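Long-range contact in cysteine synthase (Helicobacter pylori, PDB 6AHI), which catalyses formation of L-cysteine from O-acetyl-L-serine and hydrogen sulfide with pyridoxal 5'-phosphate as cofactor, and also has cystathionine beta-synthase activity: residues A[68-82]-A[90-104]. Residues are numbered along the deposited sequence; the frame is centred on the assembly and turned at random.
Sequences TIIEPTAGNTGIALA and LKTIFVVPEKFSTEK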
loop_
_atom_site.group_PDB
_atom_site.type_symbol
_atom_site.label_atom_id
_atom_site.label_comp_id
_atom_site.label_asym_id
_atom_site.label_seq_id
_atom_site.Cartn_x
_atom_site.Cartn_y
_atom_site.Cartn_z
ATOM N N THR A 68 26.925 -9.571 -1.710
ATOM C CA THR A 68 25.610 -10.189 -1.846
ATOM C C THR A 68 24.975 -10.318 -0.457
ATOM O O THR A 68 25.593 -10.911 0.452
ATOM C CB THR A 68 25.664 -11.586 -2.471
ATOM O OG1 THR A 68 26.175 -11.501 -3.794
ATOM C CG2 THR A 68 24.300 -12.233 -2.542
ATOM N N ILE A 69 23.748 -9.801 -0.316
ATOM C CA ILE A 69 22.971 -9.949 0.920
ATOM C C ILE A 69 22.241 -11.291 0.882
ATOM O O ILE A 69 21.515 -11.547 -0.085
ATOM C CB ILE A 69 21.924 -8.832 1.095
ATOM C CG1 ILE A 69 22.504 -7.424 0.934
ATOM C CG2 ILE A 69 21.215 -9.014 2.432
ATOM C CD1 ILE A 69 23.744 -7.192 1.757
ATOM N N ILE A 70 22.401 -12.092 1.948
ATOM C CA ILE A 70 21.674 -13.345 2.148
ATOM C C ILE A 70 20.902 -13.267 3.473
ATOM O O ILE A 70 21.484 -12.940 4.480
ATOM C CB ILE A 70 22.653 -14.530 2.167
ATOM C CG1 ILE A 70 23.672 -14.466 1.021
ATOM C CG2 ILE A 70 21.898 -15.851 2.188
ATOM C CD1 ILE A 70 24.629 -15.616 0.989
ATOM N N GLU A 71 19.613 -13.627 3.475
ATOM C CA GLU A 71 18.817 -13.651 4.708
ATOM C C GLU A 71 17.740 -14.731 4.627
ATOM O O GLU A 71 17.041 -14.832 3.624
ATOM C CB GLU A 71 18.212 -12.269 4.969
ATOM C CG GLU A 71 17.497 -12.126 6.300
ATOM C CD GLU A 71 18.321 -12.313 7.569
ATOM O OE1 GLU A 71 19.481 -12.829 7.484
ATOM O OE2 GLU A 71 17.792 -11.953 8.663
ATOM N N PRO A 72 17.552 -15.574 5.679
ATOM C CA PRO A 72 16.334 -16.376 5.813
ATOM C C PRO A 72 15.177 -15.479 6.283
ATOM O O PRO A 72 15.373 -14.640 7.151
ATOM C CB PRO A 72 16.722 -17.411 6.881
ATOM C CG PRO A 72 17.664 -16.630 7.773
ATOM C CD PRO A 72 18.478 -15.786 6.805
ATOM N N THR A 73 13.994 -15.627 5.688
ATOM C CA THR A 73 12.866 -14.750 6.029
ATOM C C THR A 73 11.567 -15.471 5.679
ATOM O O THR A 73 11.545 -16.311 4.829
ATOM C CB THR A 73 12.990 -13.357 5.375
ATOM O OG1 THR A 73 11.805 -12.568 5.510
ATOM C CG2 THR A 73 13.280 -13.422 3.896
ATOM N N ALA A 74 10.509 -15.152 6.422
ATOM C CA ALA A 74 9.148 -15.574 6.109
ATOM C C ALA A 74 8.418 -14.440 5.374
ATOM O O ALA A 74 7.219 -14.560 5.124
ATOM C CB ALA A 74 8.428 -16.019 7.374
ATOM N N GLY A 75 9.126 -13.357 5.015
ATOM C CA GLY A 75 8.646 -12.521 3.908
ATOM C C GLY A 75 9.073 -11.061 3.972
ATOM O O GLY A 75 9.741 -10.564 3.021
ATOM N N ASN A 76 8.655 -10.355 5.032
ATOM C CA ASN A 76 8.681 -8.871 5.027
ATOM C C ASN A 76 10.122 -8.361 5.052
ATOM O O ASN A 76 10.434 -7.355 4.428
ATOM C CB ASN A 76 7.840 -8.237 6.145
ATOM C CG ASN A 76 6.352 -8.307 5.872
ATOM O OD1 ASN A 76 5.934 -8.245 4.716
ATOM N ND2 ASN A 76 5.551 -8.484 6.913
ATOM N N THR A 77 11.001 -9.040 5.789
ATOM C CA THR A 77 12.379 -8.590 5.852
ATOM C C THR A 77 13.016 -8.703 4.450
ATOM O O THR A 77 13.801 -7.858 4.069
ATOM C CB THR A 77 13.165 -9.338 6.944
ATOM O OG1 THR A 77 12.661 -8.921 8.219
ATOM C CG2 THR A 77 14.646 -9.034 6.883
ATOM N N GLY A 78 12.683 -9.764 3.707
ATOM C CA GLY A 78 13.121 -9.922 2.334
ATOM C C GLY A 78 12.662 -8.799 1.425
ATOM O O GLY A 78 13.446 -8.269 0.646
ATOM N N ILE A 79 11.392 -8.413 1.535
ATOM C CA ILE A 79 10.867 -7.326 0.722
ATOM C C ILE A 79 11.667 -6.056 1.016
ATOM O O ILE A 79 12.092 -5.345 0.090
ATOM C CB ILE A 79 9.360 -7.163 0.959
ATOM C CG1 ILE A 79 8.596 -8.386 0.455
ATOM C CG2 ILE A 79 8.845 -5.878 0.328
ATOM C CD1 ILE A 79 7.150 -8.407 0.872
ATOM N N ALA A 80 11.854 -5.764 2.313
ATOM C CA ALA A 80 12.511 -4.548 2.757
ATOM C C ALA A 80 13.948 -4.498 2.241
ATOM O O ALA A 80 14.388 -3.466 1.711
ATOM C CB ALA A 80 12.478 -4.475 4.256
ATOM N N LEU A 81 14.665 -5.624 2.368
ATOM C CA LEU A 81 16.063 -5.645 1.951
ATOM C C LEU A 81 16.167 -5.504 0.432
ATOM O O LEU A 81 17.053 -4.782 -0.043
ATOM C CB LEU A 81 16.747 -6.903 2.471
ATOM C CG LEU A 81 17.069 -6.850 3.958
ATOM C CD1 LEU A 81 17.494 -8.224 4.456
ATOM C CD2 LEU A 81 18.150 -5.818 4.243
ATOM N N ALA A 82 15.274 -6.175 -0.306
ATOM C CA ALA A 82 15.292 -6.122 -1.757
ATOM C C ALA A 82 15.017 -4.682 -2.224
ATOM O O ALA A 82 15.689 -4.184 -3.119
ATOM C CB ALA A 82 14.290 -7.087 -2.339
ATOM N N LEU A 90 22.683 -3.670 -5.161
ATOM C CA LEU A 90 23.145 -4.875 -4.465
ATOM C C LEU A 90 22.274 -6.074 -4.864
ATOM O O LEU A 90 21.054 -5.991 -4.880
ATOM C CB LEU A 90 23.058 -4.667 -2.950
ATOM C CG LEU A 90 23.946 -3.580 -2.355
ATOM C CD1 LEU A 90 23.750 -3.499 -0.840
ATOM C CD2 LEU A 90 25.404 -3.825 -2.697
ATOM N N LYS A 91 22.914 -7.226 -5.076
ATOM C CA LYS A 91 22.206 -8.517 -5.220
ATOM C C LYS A 91 21.791 -9.048 -3.836
ATOM O O LYS A 91 22.491 -8.855 -2.835
ATOM C CB LYS A 91 23.075 -9.547 -5.958
ATOM C CG LYS A 91 23.283 -9.282 -7.442
ATOM C CD LYS A 91 21.990 -9.144 -8.222
ATOM C CE LYS A 91 22.233 -8.983 -9.701
ATOM N NZ LYS A 91 21.000 -8.622 -10.431
ATOM N N THR A 92 20.650 -9.746 -3.817
ATOM C CA THR A 92 20.049 -10.316 -2.613
ATOM C C THR A 92 19.625 -11.769 -2.880
ATOM O O THR A 92 19.166 -12.096 -3.967
ATOM C CB THR A 92 18.839 -9.495 -2.149
ATOM O OG1 THR A 92 17.886 -9.461 -3.216
ATOM C CG2 THR A 92 19.199 -8.081 -1.755
ATOM N N ILE A 93 19.764 -12.621 -1.855
ATOM C CA ILE A 93 19.267 -14.001 -1.871
ATOM C C ILE A 93 18.430 -14.205 -0.605
ATOM O O ILE A 93 18.906 -13.938 0.489
ATOM C CB ILE A 93 20.426 -15.030 -1.966
ATOM C CG1 ILE A 93 21.342 -14.779 -3.162
ATOM C CG2 ILE A 93 19.876 -16.439 -2.000
ATOM C CD1 ILE A 93 22.719 -15.383 -3.022
ATOM N N PHE A 94 17.175 -14.639 -0.761
ATOM C CA PHE A 94 16.338 -14.929 0.394
ATOM C C PHE A 94 16.007 -16.427 0.424
ATOM O O PHE A 94 15.694 -17.044 -0.598
ATOM C CB PHE A 94 15.114 -14.015 0.428
ATOM C CG PHE A 94 15.518 -12.567 0.454
ATOM C CD1 PHE A 94 16.284 -12.063 1.488
ATOM C CD2 PHE A 94 15.176 -11.714 -0.574
ATOM C CE1 PHE A 94 16.677 -10.734 1.513
ATOM C CE2 PHE A 94 15.591 -10.392 -0.565
ATOM C CZ PHE A 94 16.357 -9.910 0.466
ATOM N N VAL A 95 16.122 -17.003 1.630
ATOM C CA VAL A 95 15.778 -18.396 1.866
ATOM C C VAL A 95 14.458 -18.424 2.635
ATOM O O VAL A 95 14.358 -17.900 3.743
ATOM C CB VAL A 95 16.894 -19.149 2.605
ATOM C CG1 VAL A 95 16.608 -20.644 2.596
ATOM C CG2 VAL A 95 18.260 -18.854 2.003
ATOM N N VAL A 96 13.442 -18.996 1.981
ATOM C CA VAL A 96 12.062 -18.944 2.427
ATOM C C VAL A 96 11.503 -20.360 2.402
ATOM O O VAL A 96 11.589 -21.029 1.375
ATOM C CB VAL A 96 11.233 -18.020 1.519
ATOM C CG1 VAL A 96 9.767 -17.988 1.944
ATOM C CG2 VAL A 96 11.816 -16.607 1.493
ATOM N N PRO A 97 10.899 -20.830 3.502
ATOM C CA PRO A 97 10.257 -22.134 3.527
ATOM C C PRO A 97 9.176 -22.148 2.448
ATOM O O PRO A 97 8.387 -21.270 2.424
ATOM C CB PRO A 97 9.529 -22.113 4.872
ATOM C CG PRO A 97 10.400 -21.254 5.709
ATOM C CD PRO A 97 10.830 -20.146 4.779
ATOM N N GLU A 98 9.142 -23.180 1.616
ATOM C CA GLU A 98 8.100 -23.251 0.565
ATOM C C GLU A 98 6.726 -23.233 1.226
ATOM O O GLU A 98 6.526 -23.912 2.194
ATOM C CB GLU A 98 8.227 -24.535 -0.255
ATOM C CG GLU A 98 9.578 -24.688 -0.917
ATOM N N LYS A 99 5.794 -22.439 0.721
ATOM C CA LYS A 99 4.450 -22.458 1.339
ATOM C C LYS A 99 4.348 -21.464 2.500
ATOM O O LYS A 99 3.295 -21.422 3.112
ATOM N N PHE A 100 5.394 -20.696 2.781
ATOM C CA PHE A 100 5.337 -19.744 3.919
ATOM C C PHE A 100 4.452 -18.579 3.473
ATOM O O PHE A 100 3.400 -18.354 4.095
ATOM C CB PHE A 100 6.729 -19.303 4.356
ATOM C CG PHE A 100 7.089 -19.836 5.715
ATOM C CD1 PHE A 100 6.569 -21.040 6.152
ATOM C CD2 PHE A 100 7.903 -19.124 6.567
ATOM C CE1 PHE A 100 6.874 -21.534 7.407
ATOM C CE2 PHE A 100 8.229 -19.623 7.815
ATOM C CZ PHE A 100 7.713 -20.828 8.232
ATOM N N SER A 101 4.882 -17.841 2.460
ATOM C CA SER A 101 4.092 -16.669 1.999
ATOM C C SER A 101 4.375 -16.456 0.512
ATOM O O SER A 101 5.401 -15.871 0.204
ATOM N N THR A 102 3.482 -16.938 -0.348
ATOM C CA THR A 102 3.672 -16.857 -1.817
ATOM C C THR A 102 3.695 -15.402 -2.278
ATOM O O THR A 102 4.680 -15.051 -2.891
ATOM C CB THR A 102 2.674 -17.737 -2.580
ATOM O OG1 THR A 102 3.135 -17.832 -3.924
ATOM C CG2 THR A 102 1.267 -17.191 -2.603
ATOM N N GLU A 103 2.656 -14.623 -1.976
ATOM C CA GLU A 103 2.588 -13.241 -2.398
ATOM C C GLU A 103 3.896 -12.515 -2.043
ATOM O O GLU A 103 4.464 -11.801 -2.868
ATOM C CB GLU A 103 1.387 -12.551 -1.751
ATOM C CG GLU A 103 0.039 -12.948 -2.338
ATOM C CD GLU A 103 -0.863 -13.816 -1.464
ATOM O OE1 GLU A 103 -0.628 -15.037 -1.409
ATOM O OE2 GLU A 103 -1.827 -13.265 -0.843
ATOM N N LYS A 104 4.381 -12.693 -0.814
ATOM C CA LYS A 104 5.580 -11.983 -0.396
ATOM C C LYS A 104 6.786 -12.483 -1.204
ATOM O O LYS A 104 7.693 -11.709 -1.500
ATOM C CB LYS A 104 5.824 -12.108 1.107
ATOM C CG LYS A 104 4.831 -11.374 1.993
ATOM C CD LYS A 104 5.115 -11.594 3.466
ATOM C CE LYS A 104 3.915 -11.292 4.354
ATOM N NZ LYS A 104 4.113 -11.856 5.711
HETATM O O HOH W 1 6.695 -11.535 7.064
#
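Phe94 sets CG anti to its own carbonyl carbon (chi1 -58°), and this turns one face of the ring to Gly78 of helix 76-82. Lys104 also sets CG anti to its carbonyl carbon (chi1 -69°), but its chain then runs extended past Gly75 to Asn76. The Phe94 ring makes a CH-pi contact: Gly78 CA sits 3.6 Å from the ring centroid, only 7° off the normal. The bare CA of Gly78 lets the helix backbone come down onto the ring. Glu71 O lies at the ring edge, near its plane. Leu81 CB approaches obliquely, 3.6 Å from Phe94 CZ, and Thr73 CG2 packs against Phe94 CB.

The two strands run parallel, 4.6 Å apart at their axes. Five backbone hydrogen bonds join them, from Ile69 N to Lys91 O at one end to Thr73 N to Val95 O at the other. Together with the helix, they form a beta-alpha-beta crossover in the four-stranded parallel sheet. Ile69, Glu71, Thr92 and Phe94 face this helix. Ile70, Pro72, Ile93 and Val95 face the other way, where helix 123-137 packs on Pro72 and Val95.

After strand 68-72, Thr73 OG1 accepts from Gly75 N at 2.8 Å, an ST turn, and takes a weak bond from Gly78 N. Lys104 CD lies 3.7 Å from Gly75 CA, at the N-cap of helix 76-82. The side chains of Lys104 and Ile79 cross at about a right angle, with Ile79 CD1 against Lys104 CB and CG. A water accepts from both Lys104 NZ (2.9 Å) and Asn76 N (3.1 Å), so it bridges the first turn of helix 76-82 to the side chain of Lys104. Lys104 NZ also bonds Tyr299 OH. Asn76 ND2 bonds O3 of the pyridoxal-phosphate lysine at position 46 and Asp294 OD2, consistent with the role of Asn76 as a pyridoxal-phosphate-binding residue. Asn76 OD1 is buried without a polar partner, 3.7 Å from Lys104 CD.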